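Local coordinates for protein (adenylosuccinate lyase) (Thermotoga maritima, PDB 1C3C) that catalyses two separate steps of de novo purine biosynthesis, in each case probably eliminating fumarate from a succinyl-substituted intermediate, at residues L27-R31 with T44-R48; Y130-T135 with V335-K341. All blocks are in the same frame, centred on the assembly; numbering follows the deposited sequence.

Contact 1. Residues L27-R31 with T44-R48; sequences LAVTR and TERIR
Between residues 27-31 and 44-48, two arms of a helical hairpin, the backbones come nearest at R31 and T44, whose CA atoms are 5.6 Å apart. Helix 15-35 and helix 43-50 run nearly antiparallel, at 159° between the segment axes, which come within 9.8 Å. Between them the T30 and T44 side chains cross so that their hydroxyls meet, OG1 to OG1 at 3.1 Å. Rotated between the backbone N and the carbonyl carbon (chi1 61°), T30 OG1 also lies 3.3 Å from L27 O. T44 OG1 is hydrogen-bonded to E34 OE1. The L27 and I47 side chains run alongside each other in opposite senses, L27 CD2 resting 3.7 Å from I47 CG2, while T30 CG2 and I47 CD1 meet tip to tip at 4.2 Å. L27 CD1 approaches R48 NE obliquely at 4.3 Å. A valine in place of T44 would probably leave the E34 carboxylate without this hydroxyl and the T30 hydroxyl facing a methyl group. R31 turns its end away, to a salt bridge with E35 and a cation-pi contact with Y200. The chemistry is thus mixed: two neighbouring threonine hydroxyls inside the contact, T44's bonded to E34, sit beside an aliphatic patch that joins the hairpin's arms.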
ATOM      1  N   LEU A  27      31.934   1.771  22.240  1.00 11.21           N
ATOM      2  CA  LEU A  27      33.364   1.449  22.330  1.00 12.33           C
ATOM      3  C   LEU A  27      34.137   1.935  21.112  1.00 12.38           C
ATOM      4  O   LEU A  27      35.325   2.242  21.183  1.00 13.03           O
ATOM      5  CB  LEU A  27      33.599  -0.055  22.525  1.00 12.84           C
ATOM      6  CG  LEU A  27      33.218  -0.542  23.947  1.00 15.00           C
ATOM      7  CD1 LEU A  27      33.159  -2.057  23.996  1.00 15.77           C
ATOM      8  CD2 LEU A  27      34.230   0.026  24.947  1.00 16.93           C
ATOM      9  N   ALA A  28      33.501   1.966  19.931  1.00 11.67           N
ATOM     10  CA  ALA A  28      34.157   2.557  18.764  1.00 11.18           C
ATOM     11  C   ALA A  28      34.391   4.046  19.004  1.00 11.05           C
ATOM     12  O   ALA A  28      35.420   4.612  18.608  1.00 11.08           O
ATOM     13  CB  ALA A  28      33.329   2.321  17.484  1.00 10.84           C
ATOM     14  N   VAL A  29      33.421   4.712  19.646  1.00  9.78           N
ATOM     15  CA  VAL A  29      33.568   6.154  19.891  1.00 10.53           C
ATOM     16  C   VAL A  29      34.665   6.385  20.936  1.00 11.11           C
ATOM     17  O   VAL A  29      35.481   7.320  20.760  1.00 10.37           O
ATOM     18  CB  VAL A  29      32.223   6.754  20.352  1.00 10.70           C
ATOM     19  CG1 VAL A  29      32.353   8.206  20.843  1.00 11.29           C
ATOM     20  CG2 VAL A  29      31.206   6.720  19.191  1.00 10.22           C
ATOM     21  N   THR A  30      34.659   5.597  22.026  1.00 10.95           N
ATOM     22  CA  THR A  30      35.731   5.851  23.025  1.00 12.78           C
ATOM     23  C   THR A  30      37.084   5.560  22.397  1.00 12.92           C
ATOM     24  O   THR A  30      38.072   6.258  22.651  1.00 12.42           O
ATOM     25  CB  THR A  30      35.585   5.054  24.344  1.00 14.61           C
ATOM     26  OG1 THR A  30      35.629   3.662  24.091  1.00 16.06           O
ATOM     27  CG2 THR A  30      34.268   5.402  25.047  1.00 13.89           C
ATOM     28  N   ARG A  31      37.185   4.512  21.563  1.00 12.15           N
ATOM     29  CA  ARG A  31      38.442   4.212  20.893  1.00 12.72           C
ATOM     30  C   ARG A  31      38.905   5.399  20.049  1.00 12.76           C
ATOM     31  O   ARG A  31      40.095   5.766  20.065  1.00 13.47           O
ATOM     32  CB  ARG A  31      38.348   2.940  20.045  1.00 13.36           C
ATOM     33  CG  ARG A  31      39.656   2.604  19.350  1.00 16.11           C
ATOM     34  CD  ARG A  31      39.510   1.272  18.581  1.00 19.87           C
ATOM     35  NE  ARG A  31      40.685   1.118  17.717  1.00 23.23           N
ATOM     36  CZ  ARG A  31      40.768   0.206  16.755  1.00 26.26           C
ATOM     37  NH1 ARG A  31      39.781  -0.661  16.558  1.00 26.24           N
ATOM     38  NH2 ARG A  31      41.857   0.149  15.983  1.00 28.52           N
ATOM     39  N   THR A  44      39.468   2.750  26.821  1.00 16.69           N
ATOM     40  CA  THR A  44      38.627   1.882  25.994  1.00 17.26           C
ATOM     41  C   THR A  44      38.768   0.432  26.464  1.00 17.33           C
ATOM     42  O   THR A  44      37.790  -0.269  26.638  1.00 15.56           O
ATOM     43  CB  THR A  44      39.006   2.012  24.513  1.00 17.85           C
ATOM     44  OG1 THR A  44      38.697   3.374  24.086  1.00 18.77           O
ATOM     45  CG2 THR A  44      38.163   1.088  23.632  1.00 18.19           C
ATOM     46  N   GLU A  45      40.019   0.047  26.744  1.00 18.69           N
ATOM     47  CA  GLU A  45      40.231  -1.345  27.190  1.00 20.70           C
ATOM     48  C   GLU A  45      39.532  -1.592  28.514  1.00 20.00           C
ATOM     49  O   GLU A  45      38.949  -2.686  28.704  1.00 20.02           O
ATOM     50  CB  GLU A  45      41.745  -1.582  27.222  1.00 23.14           C
ATOM     51  CG  GLU A  45      42.082  -3.016  27.686  1.00 25.61           C
ATOM     52  N   ARG A  46      39.586  -0.615  29.436  1.00 18.15           N
ATOM     53  CA  ARG A  46      38.928  -0.841  30.737  1.00 17.96           C
ATOM     54  C   ARG A  46      37.425  -0.962  30.606  1.00 16.70           C
ATOM     55  O   ARG A  46      36.743  -1.787  31.243  1.00 15.95           O
ATOM     56  CB  ARG A  46      39.267   0.319  31.713  1.00 18.96           C
ATOM     57  CG  ARG A  46      40.764   0.282  32.107  1.00 20.16           C
ATOM     58  CD  ARG A  46      40.985   1.212  33.294  1.00 21.65           C
ATOM     59  NE  ARG A  46      40.615   2.596  33.037  1.00 22.18           N
ATOM     60  CZ  ARG A  46      41.474   3.563  32.709  1.00 23.09           C
ATOM     61  NH1 ARG A  46      41.012   4.813  32.531  1.00 22.71           N
ATOM     62  NH2 ARG A  46      42.757   3.279  32.578  1.00 22.86           N
ATOM     63  N   ILE A  47      36.834  -0.052  29.788  1.00 15.84           N
ATOM     64  CA  ILE A  47      35.388  -0.139  29.595  1.00 16.37           C
ATOM     65  C   ILE A  47      34.995  -1.462  28.950  1.00 16.73           C
ATOM     66  O   ILE A  47      34.073  -2.190  29.344  1.00 16.29           O
ATOM     67  CB  ILE A  47      34.883   1.060  28.763  1.00 16.10           C
ATOM     68  CG1 ILE A  47      35.096   2.367  29.559  1.00 16.34           C
ATOM     69  CG2 ILE A  47      33.399   0.862  28.422  1.00 16.30           C
ATOM     70  CD1 ILE A  47      34.630   3.596  28.777  1.00 15.97           C
ATOM     71  N   ARG A  48      35.772  -1.886  27.945  1.00 17.25           N
ATOM     72  CA  ARG A  48      35.589  -3.187  27.310  1.00 20.64           C
ATOM     73  C   ARG A  48      35.621  -4.343  28.319  1.00 21.10           C
ATOM     74  O   ARG A  48      34.763  -5.255  28.250  1.00 19.90           O
ATOM     75  CB  ARG A  48      36.652  -3.411  26.221  1.00 23.22           C
ATOM     76  CG  ARG A  48      36.357  -4.734  25.486  1.00 27.42           C
ATOM     77  CD  ARG A  48      37.234  -4.917  24.261  1.00 31.44           C
ATOM     78  NE  ARG A  48      36.904  -3.959  23.205  1.00 34.87           N
ATOM     79  CZ  ARG A  48      37.711  -2.969  22.821  1.00 36.06           C
ATOM     80  NH1 ARG A  48      38.903  -2.789  23.388  1.00 37.50           N
ATOM     81  NH2 ARG A  48      37.303  -2.174  21.842  1.00 36.28           N
TER

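Contact 2. Residues Y130-T135 with V335-K341; sequences YKHTPT and VNEERMK
Y130 and V335 approach from opposite directions where a type I beta turn, Y130 to T133, meets strand 334-335 and the start of helix 337-344. The turn leads out of the long helix 93-129, part of the helical bundle of the fumarase/aspartase superfamily, into strand 134-139. V335 CG1 lies over one face of the Y130 ring, 3.9 Å from its centroid and 18° off the normal, a CH-pi contact displaced toward the rim. E337 comes instead to the ring's edge: its CD is 3.8 Å from Y130 CD2, and the carboxylate plane stands 80° from that of the ring. T133, whose side chain runs at about a right angle to that of E337, bonds the same carboxylate. T133 OG1, held beside its own backbone N (chi1 -59°), donates to E337 OE1 at 2.8 Å, reaching it from above the carboxylate plane. This places the bond at the edge of the tyrosine ring and probably restrains the carboxylate's rotation. The other branch of T133, CG2, faces M340 SD at 4.0 Å, and F149 of helix 149-173 touches T133, V335 and M340 together. Further along, M340 CB packs against P134 O at 3.5 Å. Three waters bridge the two segments: one joins the Y130 hydroxyl to V335 O, and another donates to both P134 O and E337 O. The third accepts from T135 OG1 at 2.8 Å and donates to M340 O at 2.7 Å.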
ATOM      1  N   TYR A 130      17.732 -29.585 -16.570  1.00 11.67           N
ATOM      2  CA  TYR A 130      16.614 -29.740 -17.504  1.00 11.19           C
ATOM      3  C   TYR A 130      16.768 -28.857 -18.721  1.00 10.99           C
ATOM      4  O   TYR A 130      15.788 -28.438 -19.383  1.00 11.49           O
ATOM      5  CB  TYR A 130      15.287 -29.362 -16.740  1.00 11.70           C
ATOM      6  CG  TYR A 130      15.145 -30.302 -15.537  1.00 12.71           C
ATOM      7  CD1 TYR A 130      15.392 -29.841 -14.255  1.00 12.94           C
ATOM      8  CD2 TYR A 130      14.856 -31.651 -15.730  1.00 13.37           C
ATOM      9  CE1 TYR A 130      15.315 -30.697 -13.158  1.00 12.81           C
ATOM     10  CE2 TYR A 130      14.779 -32.515 -14.640  1.00 13.09           C
ATOM     11  CZ  TYR A 130      15.009 -32.021 -13.371  1.00 13.76           C
ATOM     12  OH  TYR A 130      14.943 -32.871 -12.271  1.00 14.46           O
ATOM     13  N   LYS A 131      18.019 -28.594 -19.122  1.00 11.63           N
ATOM     14  CA  LYS A 131      18.292 -27.615 -20.174  1.00 13.13           C
ATOM     15  C   LYS A 131      17.538 -27.890 -21.475  1.00 14.27           C
ATOM     16  O   LYS A 131      17.057 -26.929 -22.110  1.00 15.74           O
ATOM     17  CB  LYS A 131      19.805 -27.705 -20.476  1.00 14.40           C
ATOM     18  CG  LYS A 131      20.167 -26.665 -21.549  1.00 16.95           C
ATOM     19  CD  LYS A 131      21.700 -26.803 -21.548  1.00 21.88           C
ATOM     20  CE  LYS A 131      22.406 -25.817 -22.406  1.00 25.65           C
ATOM     21  NZ  LYS A 131      23.850 -25.615 -22.003  1.00 28.28           N
ATOM     22  N   HIS A 132      17.430 -29.156 -21.855  1.00 14.01           N
ATOM     23  CA  HIS A 132      16.779 -29.525 -23.095  1.00 16.39           C
ATOM     24  C   HIS A 132      15.452 -30.251 -22.866  1.00 16.25           C
ATOM     25  O   HIS A 132      14.922 -30.886 -23.781  1.00 17.07           O
ATOM     26  CB  HIS A 132      17.717 -30.381 -23.964  1.00 19.72           C
ATOM     27  CG  HIS A 132      19.000 -29.667 -24.319  1.00 22.83           C
ATOM     28  ND1 HIS A 132      18.967 -28.408 -24.900  1.00 25.33           N
ATOM     29  CD2 HIS A 132      20.297 -29.980 -24.264  1.00 23.29           C
ATOM     30  CE1 HIS A 132      20.201 -27.974 -25.151  1.00 25.01           C
ATOM     31  NE2 HIS A 132      21.020 -28.906 -24.746  1.00 24.89           N
ATOM     32  N   THR A 133      14.917 -30.229 -21.654  1.00 13.36           N
ATOM     33  CA  THR A 133      13.647 -30.913 -21.358  1.00 12.30           C
ATOM     34  C   THR A 133      12.467 -30.182 -21.960  1.00 12.63           C
ATOM     35  O   THR A 133      12.187 -29.035 -21.546  1.00 12.31           O
ATOM     36  CB  THR A 133      13.485 -30.906 -19.815  1.00 13.37           C
ATOM     37  OG1 THR A 133      14.635 -31.597 -19.295  1.00 13.17           O
ATOM     38  CG2 THR A 133      12.188 -31.536 -19.359  1.00 13.34           C
ATOM     39  N   PRO A 134      11.727 -30.805 -22.868  1.00 12.57           N
ATOM     40  CA  PRO A 134      10.642 -30.107 -23.565  1.00 11.94           C
ATOM     41  C   PRO A 134       9.470 -29.897 -22.609  1.00 11.57           C
ATOM     42  O   PRO A 134       9.132 -30.794 -21.836  1.00 11.70           O
ATOM     43  CB  PRO A 134      10.236 -31.004 -24.748  1.00 13.34           C
ATOM     44  CG  PRO A 134      11.309 -32.018 -24.847  1.00 14.81           C
ATOM     45  CD  PRO A 134      12.093 -32.078 -23.542  1.00 13.34           C
ATOM     46  N   THR A 135       8.840 -28.738 -22.707  1.00 10.54           N
ATOM     47  CA  THR A 135       7.608 -28.442 -21.974  1.00 10.95           C
ATOM     48  C   THR A 135       6.801 -27.450 -22.810  1.00 11.19           C
ATOM     49  O   THR A 135       7.310 -26.842 -23.760  1.00 11.89           O
ATOM     50  CB  THR A 135       7.972 -27.880 -20.581  1.00 12.23           C
ATOM     51  OG1 THR A 135       6.818 -27.805 -19.730  1.00 14.74           O
ATOM     52  CG2 THR A 135       8.507 -26.454 -20.683  1.00 11.44           C
ATOM     53  N   VAL A 335      10.527 -33.300 -10.660  1.00 14.43           N
ATOM     54  CA  VAL A 335      10.252 -32.735 -11.981  1.00 14.87           C
ATOM     55  C   VAL A 335       9.813 -33.911 -12.870  1.00 14.79           C
ATOM     56  O   VAL A 335      10.595 -34.852 -13.041  1.00 14.59           O
ATOM     57  CB  VAL A 335      11.481 -32.031 -12.573  1.00 15.30           C
ATOM     58  CG1 VAL A 335      11.247 -31.570 -13.989  1.00 15.97           C
ATOM     59  CG2 VAL A 335      11.806 -30.798 -11.686  1.00 14.57           C
ATOM     60  N   ASN A 336       8.591 -33.861 -13.366  1.00 14.69           N
ATOM     61  CA  ASN A 336       8.023 -35.004 -14.086  1.00 15.89           C
ATOM     62  C   ASN A 336       8.239 -34.788 -15.600  1.00 14.93           C
ATOM     63  O   ASN A 336       7.360 -34.278 -16.305  1.00 13.01           O
ATOM     64  CB  ASN A 336       6.543 -35.111 -13.714  1.00 17.92           C
ATOM     65  CG  ASN A 336       6.359 -35.415 -12.222  1.00 20.79           C
ATOM     66  OD1 ASN A 336       7.185 -36.148 -11.631  1.00 21.70           O
ATOM     67  ND2 ASN A 336       5.316 -34.882 -11.576  1.00 21.59           N
ATOM     68  N   GLU A 337       9.408 -35.219 -16.094  1.00 14.06           N
ATOM     69  CA  GLU A 337       9.762 -34.831 -17.468  1.00 15.00           C
ATOM     70  C   GLU A 337       8.819 -35.485 -18.466  1.00 14.65           C
ATOM     71  O   GLU A 337       8.419 -34.936 -19.523  1.00 13.98           O
ATOM     72  CB  GLU A 337      11.206 -35.258 -17.773  1.00 17.02           C
ATOM     73  CG  GLU A 337      12.243 -34.455 -16.953  1.00 19.89           C
ATOM     74  CD  GLU A 337      13.638 -34.797 -17.484  1.00 23.83           C
ATOM     75  OE1 GLU A 337      14.120 -34.284 -18.511  1.00 26.10           O
ATOM     76  OE2 GLU A 337      14.268 -35.631 -16.828  1.00 25.36           O
ATOM     77  N   GLU A 338       8.448 -36.757 -18.181  1.00 15.36           N
ATOM     78  CA  GLU A 338       7.595 -37.426 -19.169  1.00 18.02           C
ATOM     79  C   GLU A 338       6.226 -36.743 -19.269  1.00 16.18           C
ATOM     80  O   GLU A 338       5.626 -36.561 -20.339  1.00 15.01           O
ATOM     81  CB  GLU A 338       7.428 -38.924 -18.871  1.00 22.91           C
ATOM     82  CG  GLU A 338       6.616 -39.581 -19.996  1.00 29.59           C
ATOM     83  CD  GLU A 338       6.983 -39.186 -21.418  1.00 34.17           C
ATOM     84  OE1 GLU A 338       6.115 -38.604 -22.148  1.00 33.81           O
ATOM     85  OE2 GLU A 338       8.159 -39.445 -21.836  1.00 37.63           O
ATOM     86  N   ARG A 339       5.692 -36.348 -18.108  1.00 14.41           N
ATOM     87  CA  ARG A 339       4.431 -35.611 -18.131  1.00 15.03           C
ATOM     88  C   ARG A 339       4.536 -34.291 -18.850  1.00 13.87           C
ATOM     89  O   ARG A 339       3.638 -33.882 -19.612  1.00 13.58           O
ATOM     90  CB  ARG A 339       3.941 -35.424 -16.666  1.00 17.54           C
ATOM     91  CG  ARG A 339       2.618 -34.680 -16.609  1.00 20.87           C
ATOM     92  CD  ARG A 339       1.488 -35.627 -17.082  1.00 27.03           C
ATOM     93  NE  ARG A 339       0.284 -34.830 -16.923  1.00 32.90           N
ATOM     94  CZ  ARG A 339      -0.905 -35.236 -16.495  1.00 35.55           C
ATOM     95  NH1 ARG A 339      -1.106 -36.514 -16.203  1.00 37.38           N
ATOM     96  NH2 ARG A 339      -1.852 -34.318 -16.428  1.00 37.18           N
ATOM     97  N   MET A 340       5.629 -33.551 -18.662  1.00 13.25           N
ATOM     98  CA  MET A 340       5.842 -32.305 -19.396  1.00 12.08           C
ATOM     99  C   MET A 340       5.796 -32.532 -20.911  1.00 14.07           C
ATOM    100  O   MET A 340       5.198 -31.744 -21.653  1.00 13.88           O
ATOM    101  CB  MET A 340       7.192 -31.677 -19.024  1.00 11.61           C
ATOM    102  CG  MET A 340       7.278 -31.131 -17.598  1.00 10.50           C
ATOM    103  SD  MET A 340       8.988 -30.454 -17.178  1.00  7.01           S
ATOM    104  CE  MET A 340       8.524 -29.646 -15.615  1.00 12.48           C
ATOM    105  N   LYS A 341       6.466 -33.615 -21.355  1.00 13.92           N
ATOM    106  CA  LYS A 341       6.487 -33.895 -22.783  1.00 15.94           C
ATOM    107  C   LYS A 341       5.094 -34.247 -23.281  1.00 15.55           C
ATOM    108  O   LYS A 341       4.622 -33.819 -24.335  1.00 16.01           O
ATOM    109  CB  LYS A 341       7.485 -35.043 -23.056  1.00 18.66           C
ATOM    110  CG  LYS A 341       7.657 -35.231 -24.561  1.00 23.50           C
ATOM    111  CD  LYS A 341       8.658 -36.385 -24.781  1.00 28.48           C
ATOM    112  CE  LYS A 341       8.885 -36.490 -26.299  1.00 31.78           C
ATOM    113  NZ  LYS A 341      10.093 -37.355 -26.535  1.00 35.37           N
TER
HETATM  114  O   HOH W   1      13.605 -35.248 -12.671  1.00 33.58           O
HETATM  115  O   HOH W   2      10.017 -33.385 -21.206  1.00 13.34           O
HETATM  116  O   HOH W   3       4.641 -29.312 -20.532  1.00 14.75           O

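How the contacts relate
Contact 1 and contact 2 lie on opposite sides of the chain's centre, their own centres 61 Å apart and their nearest atoms about 49 Å apart, so neither can touch the other. They also follow in series along the sequence. Contact 1 is local, closing a hairpin over 12 intervening residues, whereas contact 2 joins parts with 199 residues between them, tying the exit of helix 93-129 to the chain beyond helix 303-332. The long helices span the distance between them. In this superfamily active sites form where several subunits of the tetramer meet; no other chain touches the segments of contact 1 or contact 2, which is consistent with both being intrachain packing.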